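Local coordinates for 3-oxoacyl-[acyl-carrier-protein] synthase 2 (Rickettsia rickettsii, PDB 4JGA), which probably catalyses the chain-elongating condensation of fatty acid synthesis, joining malonyl-acyl carrier protein to a growing acyl chain with loss of carbon dioxide, at residues A[43-48]-A[237-242]. Residues are numbered along the deposited sequence; the frame is centred on the assembly and turned at random.
Sequences GVSGIK and NPKKAS
I47 meets P238 where the short strand 47-49 packs against a helical turn in the loop between helix 218-226 and strand 257-265; both segments fall within the N-terminal ketoacyl-synthase region of this thiolase-fold enzyme. The tight part is built from I47 and P238. Branched at CB, I47 holds CG2 anti to its backbone N, which puts that methyl in apolar contact with CB of P238, 3.8 Å away, and 3.3 Å from the carbonyl O of P238. That oxygen also accepts the backbone N-H of A241. Proline suits this first position of the turn: its ring has no N-H to leave unpaired and offers a compact apolar surface, which also touches I62 of strand 62-64. I47 continues inward onto I62 and V253.

The other half is looser and wet. The aliphatic part of K239 lies alongside S45, with CG 3.7 Å from the serine OG, while the chain bends at its last torsion (chi4 -62°), bringing NZ 3.5 Å from the carbonyl O of S45. A lysine can thus cover the serine with methylenes and still bring its ammonium, if weakly, to a bound water that also accepts from the backbone N of S45. The short hydroxyl side chain of S45 reaches the N-H two residues on in an ST turn, OG accepting from the backbone N of I47, 3.3 Å away; the same OG donates to a second water, which donates to the carbonyl O of K239 at 3.0 Å.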
loop_
_atom_site.group_PDB
_atom_site.type_symbol
_atom_site.label_atom_id
_atom_site.label_comp_id
_atom_site.label_asym_id
_atom_site.label_seq_id
_atom_site.Cartn_x
_atom_site.Cartn_y
_atom_site.Cartn_z
ATOM N N GLY A 43 18.897 25.340 -10.607
ATOM C CA GLY A 43 18.245 26.183 -9.642
ATOM C C GLY A 43 16.891 26.695 -10.106
ATOM O O GLY A 43 16.425 27.701 -9.612
ATOM N N VAL A 44 16.257 25.983 -11.026
ATOM C CA VAL A 44 14.922 26.322 -11.518
ATOM C C VAL A 44 13.866 25.781 -10.561
ATOM O O VAL A 44 14.019 24.684 -10.015
ATOM C CB VAL A 44 14.684 25.722 -12.922
ATOM C CG1 VAL A 44 13.248 25.933 -13.392
ATOM C CG2 VAL A 44 15.645 26.351 -13.943
ATOM N N SER A 45 12.806 26.552 -10.359
ATOM C CA SER A 45 11.693 26.178 -9.489
ATOM C C SER A 45 10.526 25.758 -10.356
ATOM O O SER A 45 10.306 26.362 -11.399
ATOM C CB SER A 45 11.252 27.377 -8.600
ATOM O OG SER A 45 10.055 27.073 -7.885
ATOM N N GLY A 46 9.785 24.738 -9.932
ATOM C CA GLY A 46 8.551 24.366 -10.629
ATOM C C GLY A 46 7.253 24.705 -9.910
ATOM O O GLY A 46 6.221 24.137 -10.230
ATOM N N ILE A 47 7.306 25.621 -8.951
ATOM C CA ILE A 47 6.141 25.973 -8.167
ATOM C C ILE A 47 5.442 27.123 -8.867
ATOM O O ILE A 47 6.092 28.108 -9.239
ATOM C CB ILE A 47 6.514 26.415 -6.733
ATOM C CG1 ILE A 47 7.247 25.302 -5.952
ATOM C CG2 ILE A 47 5.280 26.879 -5.985
ATOM C CD1 ILE A 47 6.609 23.953 -6.067
ATOM N N LYS A 48 4.126 26.992 -9.051
ATOM C CA LYS A 48 3.314 28.021 -9.743
ATOM C C LYS A 48 1.898 28.139 -9.175
ATOM O O LYS A 48 1.502 27.391 -8.262
ATOM C CB LYS A 48 3.279 27.880 -11.291
ATOM C CG LYS A 48 3.329 26.478 -11.842
ATOM C CD LYS A 48 3.723 26.418 -13.302
ATOM C CE LYS A 48 4.157 24.997 -13.654
ATOM N NZ LYS A 48 5.495 24.595 -13.099
ATOM N N ASN A 237 4.228 35.146 -4.571
ATOM C CA ASN A 237 5.580 34.823 -5.044
ATOM C C ASN A 237 5.841 33.333 -4.876
ATOM O O ASN A 237 6.628 32.935 -4.020
ATOM C CB ASN A 237 6.633 35.612 -4.251
ATOM C CG ASN A 237 6.534 37.098 -4.445
ATOM O OD1 ASN A 237 7.353 37.682 -5.130
ATOM N ND2 ASN A 237 5.538 37.728 -3.825
ATOM N N PRO A 238 5.166 32.502 -5.691
ATOM C CA PRO A 238 5.165 31.044 -5.533
ATOM C C PRO A 238 6.560 30.417 -5.442
ATOM O O PRO A 238 6.760 29.503 -4.652
ATOM C CB PRO A 238 4.441 30.540 -6.783
ATOM C CG PRO A 238 3.660 31.685 -7.288
ATOM C CD PRO A 238 4.309 32.944 -6.813
ATOM N N LYS A 239 7.504 30.912 -6.236
ATOM C CA LYS A 239 8.834 30.303 -6.278
ATOM C C LYS A 239 9.644 30.559 -5.026
ATOM O O LYS A 239 10.704 29.987 -4.866
ATOM C CB LYS A 239 9.650 30.810 -7.459
ATOM C CG LYS A 239 9.121 30.496 -8.852
ATOM C CD LYS A 239 10.002 31.271 -9.837
ATOM C CE LYS A 239 9.602 31.158 -11.284
ATOM N NZ LYS A 239 9.686 29.768 -11.775
ATOM N N LYS A 240 9.151 31.418 -4.145
ATOM C CA LYS A 240 9.823 31.709 -2.877
ATOM C C LYS A 240 9.253 30.934 -1.677
ATOM O O LYS A 240 9.788 31.021 -0.583
ATOM C CB LYS A 240 9.753 33.206 -2.605
ATOM C CG LYS A 240 10.603 34.010 -3.574
ATOM C CD LYS A 240 10.387 35.505 -3.428
ATOM C CE LYS A 240 10.936 36.071 -2.125
ATOM N NZ LYS A 240 12.415 36.215 -2.145
ATOM N N ALA A 241 8.159 30.210 -1.885
ATOM C CA ALA A 241 7.393 29.589 -0.787
ATOM C C ALA A 241 8.137 28.475 -0.092
ATOM O O ALA A 241 8.129 28.394 1.146
ATOM C CB ALA A 241 6.050 29.061 -1.297
ATOM N N SER A 242 8.725 27.586 -0.882
ATOM C CA SER A 242 9.335 26.370 -0.346
ATOM C C SER A 242 10.796 26.710 0.017
ATOM O O SER A 242 11.649 26.858 -0.867
ATOM C CB SER A 242 9.241 25.242 -1.352
ATOM O OG SER A 242 9.647 24.012 -0.811
HETATM O O HOH W 1 10.747 27.062 -5.472
HETATM O O HOH W 2 12.924 29.172 -11.611
#